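Local coordinates for putative uncharacterized protein PH0594 (PDB 4HXF) that probably acts as a serine peptidase of the prolyl oligopeptidase family, an acylaminoacyl peptidase that assembles into a self-compartmentalizing hexamer, at residues Asp244-Tyr249 against Gly255-Ile260; Ala265-Lys268 against Lys273-Phe276; Glu447-Arg450 against Gln454-Arg457. All blocks are in the same frame, centred on the assembly; numbering follows the deposited sequence.

In the fold
Along the chain the three contacts follow one another in series, none nested in another and none crossing. Interaction 1 closes the turn between strand 245-249 and strand 253-255, at the outer edge of one four-stranded antiparallel sheet of the propeller, and takes in the loop that leaves it. That loop leads into strand 264-270, which interaction 2 pairs with strand 273-280 as the first hairpin of the next sheet. These two contacts touch, Ile246 packing on Ala267 and Val274, and Leu257 on Phe276. Interaction 3, its centre about 42 Å from that of interaction 1, closes the turn after helix 436-451 in the alpha/beta-hydrolase domain.

Interaction 1: Asp244-Tyr249 against Gly255-Ile260; sequences DKIYIY and GILDDI. With MG (magnesium ion), chain D.
Lys245 reaches over the loop 255-260 and gives its NZ to the carbonyl O of Ile260 at 3.0 Å, the donor tilted 29° from the carbonyl plane. The side chain bends at chi2 (-60°) and again at chi4, which carries the ammonium to the far end of the type I turn Leu257-Ile260. Water 1 joins the same NZ, weakly, to Asp258 O. Replaced by an alanine, Lys245 would lose its reach, and the Ile260 carbonyl would probably be left without its lysine partner and the turn less firmly held to the strand. Nearer the hairpin, Ile256 N makes a weak bond of 3.4 Å to Ile246 O, while water 2 bridges that same oxygen to Leu257 N. An apolar layer adds to these bonds: Ile246 CG1 meets Ile256 CG1 at 3.9 Å and also Leu257 CD1, and Ile248 CD1 meets Ile256 CG2, those two side chains crossing at about a right angle. The Tyr247 ring leans on the backbone of Gly255, CD1 to CA 3.4 Å, where the two residues form an antiparallel non-hydrogen-bonded pair. Just before the strand, Asp244 OD2 binds magnesium at 2.1 Å, with four waters and Glu263 completing its six ligands, and Lys237 pairs with OD1. This is the outer hairpin of a beta-propeller blade, with a magnesium site that ties Asp244, ahead of the blade's third strand, to Glu263, just before the next blade.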
# COMPACT_ATOMS: atom_id res chain seq x y z
N ASP A 244 -18.95 3.32 50.79
CA ASP A 244 -17.73 2.48 50.89
C ASP A 244 -16.72 3.00 51.83
O ASP A 244 -16.45 4.20 51.89
CB ASP A 244 -17.13 2.29 49.54
CG ASP A 244 -18.01 1.44 48.67
OD1 ASP A 244 -18.25 0.28 48.97
OD2 ASP A 244 -18.70 1.95 47.76
N LYS A 245 -16.25 2.10 52.66
CA LYS A 245 -15.22 2.40 53.63
C LYS A 245 -13.94 1.57 53.37
O LYS A 245 -13.77 0.93 52.37
CB LYS A 245 -15.73 2.07 55.04
CG LYS A 245 -17.05 2.72 55.46
CD LYS A 245 -17.04 4.27 55.47
CE LYS A 245 -18.40 4.83 56.01
NZ LYS A 245 -18.62 4.69 57.51
N ILE A 246 -12.97 1.72 54.20
CA ILE A 246 -11.71 0.96 54.09
C ILE A 246 -11.38 0.26 55.45
O ILE A 246 -11.69 0.75 56.56
CB ILE A 246 -10.52 1.86 53.63
CG1 ILE A 246 -10.38 3.04 54.57
CG2 ILE A 246 -10.67 2.12 52.14
CD1 ILE A 246 -9.31 4.03 54.10
N TYR A 247 -10.74 -0.89 55.34
CA TYR A 247 -10.40 -1.79 56.40
C TYR A 247 -9.00 -2.36 56.17
O TYR A 247 -8.58 -2.53 55.00
CB TYR A 247 -11.34 -3.00 56.43
CG TYR A 247 -12.78 -2.64 56.53
CD1 TYR A 247 -13.39 -2.64 57.73
CD2 TYR A 247 -13.50 -2.30 55.43
CE1 TYR A 247 -14.71 -2.22 57.85
CE2 TYR A 247 -14.79 -1.93 55.50
CZ TYR A 247 -15.39 -1.86 56.73
OH TYR A 247 -16.70 -1.46 56.78
N ILE A 248 -8.28 -2.56 57.25
CA ILE A 248 -6.95 -3.21 57.21
C ILE A 248 -7.20 -4.64 57.64
O ILE A 248 -7.82 -4.91 58.68
CB ILE A 248 -5.95 -2.46 58.13
CG1 ILE A 248 -5.57 -1.09 57.46
CG2 ILE A 248 -4.71 -3.34 58.42
CD1 ILE A 248 -4.86 -0.13 58.47
N TYR A 249 -6.66 -5.58 56.87
CA TYR A 249 -6.76 -6.98 57.19
C TYR A 249 -5.37 -7.59 57.39
O TYR A 249 -4.57 -7.64 56.48
CB TYR A 249 -7.55 -7.73 56.16
CG TYR A 249 -7.59 -9.21 56.40
CD1 TYR A 249 -8.26 -9.75 57.51
CD2 TYR A 249 -7.04 -10.07 55.49
CE1 TYR A 249 -8.33 -11.13 57.70
CE2 TYR A 249 -7.10 -11.40 55.66
CZ TYR A 249 -7.73 -11.93 56.76
OH TYR A 249 -7.73 -13.28 56.83
N GLY A 255 -11.72 -1.79 60.73
CA GLY A 255 -12.28 -0.56 60.14
C GLY A 255 -11.34 0.52 60.63
O GLY A 255 -10.89 0.49 61.73
N ILE A 256 -10.97 1.45 59.79
CA ILE A 256 -10.25 2.55 60.31
C ILE A 256 -11.04 3.89 60.22
O ILE A 256 -10.61 4.84 60.86
CB ILE A 256 -8.84 2.61 59.73
CG1 ILE A 256 -8.96 2.77 58.23
CG2 ILE A 256 -7.97 1.40 60.21
CD1 ILE A 256 -7.67 2.59 57.50
N LEU A 257 -12.20 3.90 59.57
CA LEU A 257 -13.11 5.06 59.50
C LEU A 257 -14.52 4.71 60.03
O LEU A 257 -15.57 5.13 59.49
CB LEU A 257 -13.30 5.54 58.08
CG LEU A 257 -12.05 5.73 57.32
CD1 LEU A 257 -12.45 6.18 55.93
CD2 LEU A 257 -11.07 6.70 58.07
N ASP A 258 -14.57 3.85 61.05
CA ASP A 258 -15.87 3.35 61.57
C ASP A 258 -16.79 4.55 62.05
O ASP A 258 -18.02 4.47 62.03
CB ASP A 258 -15.66 2.36 62.78
CG ASP A 258 -15.31 0.88 62.37
OD1 ASP A 258 -15.60 0.42 61.22
OD2 ASP A 258 -14.78 0.15 63.28
N ASP A 259 -16.16 5.61 62.46
CA ASP A 259 -16.85 6.76 63.03
C ASP A 259 -17.09 7.94 62.08
O ASP A 259 -17.54 9.00 62.50
CB ASP A 259 -15.98 7.26 64.17
N ILE A 260 -16.71 7.79 60.81
CA ILE A 260 -16.75 8.91 59.86
C ILE A 260 -17.81 8.50 58.83
O ILE A 260 -17.65 7.46 58.16
CB ILE A 260 -15.41 9.15 59.18
CG1 ILE A 260 -14.42 9.74 60.22
CG2 ILE A 260 -15.60 10.09 58.01
CD1 ILE A 260 -12.98 9.82 59.70
MG MG D . -19.51 3.60 46.73
O HOH W 1 -20.02 5.78 60.15
O HOH W 2 -13.49 1.96 57.99
O HOH W 3 -21.44 3.13 47.33
O HOH W 4 -20.22 5.21 45.64
O HOH W 5 -19.86 2.25 45.07
O HOH W 6 -17.50 4.07 46.05

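Interaction 2: Ala265-Lys268 against Lys273-Phe276; sequences AQAK and KVYF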
# COMPACT_ATOMS: atom_id res chain seq x y z
N ALA A 265 -13.15 7.77 48.46
CA ALA A 265 -13.00 7.83 47.02
C ALA A 265 -11.84 6.93 46.57
O ALA A 265 -12.06 6.16 45.61
CB ALA A 265 -12.80 9.29 46.51
N GLN A 266 -10.68 7.01 47.23
CA GLN A 266 -9.51 6.26 46.82
C GLN A 266 -8.74 6.04 48.06
O GLN A 266 -8.79 6.82 48.97
CB GLN A 266 -8.73 7.11 45.79
CG GLN A 266 -7.41 6.62 45.29
CD GLN A 266 -6.82 7.51 44.15
OE1 GLN A 266 -7.46 8.53 43.73
NE2 GLN A 266 -5.61 7.13 43.65
N ALA A 267 -7.94 4.97 48.13
CA ALA A 267 -7.12 4.74 49.25
C ALA A 267 -5.88 3.81 48.87
O ALA A 267 -5.98 2.95 47.99
CB ALA A 267 -7.91 4.06 50.45
N LYS A 268 -4.80 4.06 49.56
CA LYS A 268 -3.52 3.29 49.44
C LYS A 268 -2.88 3.07 50.76
O LYS A 268 -2.94 3.90 51.64
CB LYS A 268 -2.56 4.07 48.43
CG LYS A 268 -2.98 4.26 47.03
CD LYS A 268 -2.00 5.02 46.05
CE LYS A 268 -2.67 5.20 44.64
NZ LYS A 268 -1.68 5.55 43.51
N LYS A 273 0.74 2.91 56.99
CA LYS A 273 -0.10 4.17 56.95
C LYS A 273 -1.00 4.10 55.75
O LYS A 273 -0.61 3.60 54.72
CB LYS A 273 0.75 5.43 56.81
CG LYS A 273 1.91 5.51 57.78
CD LYS A 273 2.58 6.89 57.67
CE LYS A 273 3.74 7.00 58.70
NZ LYS A 273 3.81 8.30 59.41
N VAL A 274 -2.20 4.64 55.93
CA VAL A 274 -3.16 4.67 54.84
C VAL A 274 -3.43 6.12 54.45
O VAL A 274 -3.81 7.01 55.27
CB VAL A 274 -4.47 4.01 55.26
CG1 VAL A 274 -5.56 4.07 54.14
CG2 VAL A 274 -4.20 2.54 55.68
N TYR A 275 -3.34 6.33 53.17
CA TYR A 275 -3.70 7.65 52.61
C TYR A 275 -5.00 7.46 51.86
O TYR A 275 -5.15 6.50 51.14
CB TYR A 275 -2.61 8.09 51.59
CG TYR A 275 -1.30 8.41 52.32
CD1 TYR A 275 -0.40 7.44 52.55
CD2 TYR A 275 -1.07 9.64 52.74
CE1 TYR A 275 0.79 7.73 53.23
CE2 TYR A 275 0.15 9.98 53.39
CZ TYR A 275 1.06 8.99 53.57
OH TYR A 275 2.29 9.25 54.28
N PHE A 276 -5.91 8.42 52.02
CA PHE A 276 -7.21 8.23 51.42
C PHE A 276 -7.92 9.57 51.21
O PHE A 276 -7.65 10.53 51.91
CB PHE A 276 -8.04 7.31 52.34
CG PHE A 276 -8.43 7.89 53.65
CD1 PHE A 276 -7.58 7.71 54.75
CD2 PHE A 276 -9.64 8.52 53.83
CE1 PHE A 276 -7.95 8.22 55.96
CE2 PHE A 276 -9.99 9.01 55.07
CZ PHE A 276 -9.13 8.87 56.15
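Lys268 and Tyr275 exchange two backbone hydrogen bonds, N of Lys268 to O of Tyr275 and N of Tyr275 to O of Lys268, both 2.9 Å, with N-H...O angles of 165° and 162°. They form the antiparallel hydrogen-bonded pair of a beta hairpin, the first two strands of a four-stranded propeller sheet. The next pair, Ala267 with Phe276, is non-hydrogen-bonded; its CA atoms approach to 4.1 Å, and CA-H...O contacts run from Phe276 CA to Gln266 O and from Ala267 CA to Tyr275 O. The two sheet faces differ. On the face of Lys268 and Tyr275, Lys268 NZ leads away and hydrogen-bonds to the carbonyl O of Phe306 in strand 302-308, and the Tyr275 side chain also packs against that strand. On the other face Ala267 CB lies 3.8 Å from Phe276 CB and packs loosely on Val274 CG1; Ile246 of strand 245-249 covers all three residues, joining neighbouring sheets. Phe276 has CG between its backbone N and carbonyl carbon (chi1 68°), turning the ring away from the partner strand and leaving CB to make the contact. Val274 CG1 stands anti to the backbone N and comes within 3.6 Å of Lys268 O.

Interaction 3: Glu447-Arg450 against Gln454-Arg457; sequences EFLR and QADR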
# COMPACT_ATOMS: atom_id res chain seq x y z
N GLU A 447 -34.32 29.59 45.68
CA GLU A 447 -33.48 30.39 46.55
C GLU A 447 -32.44 31.20 45.76
O GLU A 447 -32.23 32.39 46.04
CB GLU A 447 -32.80 29.52 47.61
CG GLU A 447 -31.80 30.27 48.53
CD GLU A 447 -32.36 31.41 49.38
OE1 GLU A 447 -31.53 32.07 50.02
OE2 GLU A 447 -33.61 31.67 49.35
N PHE A 448 -31.88 30.55 44.72
CA PHE A 448 -30.97 31.23 43.84
C PHE A 448 -31.63 32.48 43.22
O PHE A 448 -31.03 33.57 43.15
CB PHE A 448 -30.46 30.26 42.75
CG PHE A 448 -30.08 30.98 41.49
CD1 PHE A 448 -28.85 31.59 41.40
CD2 PHE A 448 -30.89 30.98 40.38
CE1 PHE A 448 -28.45 32.32 40.28
CE2 PHE A 448 -30.50 31.66 39.21
CZ PHE A 448 -29.28 32.36 39.18
N LEU A 449 -32.87 32.34 42.76
CA LEU A 449 -33.58 33.50 42.11
C LEU A 449 -33.76 34.65 43.10
O LEU A 449 -33.74 35.82 42.73
CB LEU A 449 -34.92 33.06 41.50
CG LEU A 449 -34.86 32.11 40.35
CD1 LEU A 449 -36.27 31.60 40.02
CD2 LEU A 449 -34.22 32.73 39.13
N ARG A 450 -34.02 34.31 44.37
CA ARG A 450 -34.11 35.25 45.45
C ARG A 450 -32.82 36.00 45.66
O ARG A 450 -32.80 37.25 45.84
CB ARG A 450 -34.64 34.55 46.69
CG ARG A 450 -35.06 35.57 47.77
CD ARG A 450 -35.31 34.90 49.13
NE ARG A 450 -34.07 34.43 49.79
CZ ARG A 450 -33.16 35.19 50.40
NH1 ARG A 450 -33.34 36.52 50.53
NH2 ARG A 450 -32.07 34.59 50.94
N GLN A 454 -31.11 39.70 39.13
CA GLN A 454 -30.76 39.84 37.70
C GLN A 454 -30.90 38.53 36.87
O GLN A 454 -30.71 38.56 35.67
CB GLN A 454 -29.36 40.35 37.62
CG GLN A 454 -29.20 41.78 38.10
CD GLN A 454 -27.74 42.11 38.27
OE1 GLN A 454 -27.15 41.73 39.30
NE2 GLN A 454 -27.13 42.73 37.26
N ALA A 455 -31.21 37.42 37.52
CA ALA A 455 -31.46 36.13 36.90
C ALA A 455 -32.88 36.23 36.32
O ALA A 455 -33.80 36.64 37.01
CB ALA A 455 -31.31 35.00 37.94
N ASP A 456 -33.00 35.99 35.01
CA ASP A 456 -34.28 36.08 34.29
C ASP A 456 -35.11 34.83 34.48
O ASP A 456 -34.83 33.79 33.84
CB ASP A 456 -34.02 36.28 32.81
CG ASP A 456 -35.25 36.67 32.02
OD1 ASP A 456 -36.36 36.58 32.56
OD2 ASP A 456 -35.10 37.17 30.90
N ARG A 457 -36.12 34.93 35.35
CA ARG A 457 -37.01 33.84 35.65
C ARG A 457 -37.73 33.33 34.44
O ARG A 457 -38.22 32.21 34.47
CB ARG A 457 -38.07 34.27 36.70
CG ARG A 457 -37.60 34.63 38.08
CD ARG A 457 -38.71 35.34 38.89
NE ARG A 457 -38.46 35.33 40.34
CZ ARG A 457 -37.49 36.02 40.94
NH1 ARG A 457 -37.33 35.93 42.28
NH2 ARG A 457 -36.67 36.78 40.23
O HOH W 7 -35.25 37.94 43.11
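The guanidinium of Arg457 lies across Leu449, whose CB sits over one face, 3.8 Å above the plane and displaced toward the rim. At its edge, in plane, is water 7, which accepts from Arg457 NH1 at 3.0 Å and donates to Leu449 O at 2.6 Å, so the carbonyl reaches the arginine through this water. A second flat group, the ring of Phe448, is met obliquely by Ala455 CB, with CZ 3.6 Å away. Tyr367 packs edge-to-face with this ring, and Tyr409 meets it at a steep angle. Leu449 fills the middle of the contact: CD2 rests on Ala455 CB at 3.9 Å, and CD1 touches Arg457 CG at 3.8 Å, the leucine and arginine chains crossing obliquely. The arginine is extended from CG to NE (chi2 167°, chi3 162°), which carries its guanidinium back from the corner of the chain to the helix. The contact joins helix 436-451 to the short strand 455-456 of the alpha/beta-hydrolase fold, just ahead of strand 460-465 in the central sheet. Phe448 and Ala455 both pack on Val380 of strand 378-384, so the apolar side of the turn faces the sheet. On another side of the helix Arg450 grips Glu447 side-on, one nitrogen to each carboxylate oxygen. Arg450 NH2 meets the syn lone pair of Glu447 OE1 at 2.7 Å, that oxygen lying 15° out of the guanidinium plane; Arg450 NE reaches Glu447 OE2 at 2.8 Å, with this oxygen in the plane.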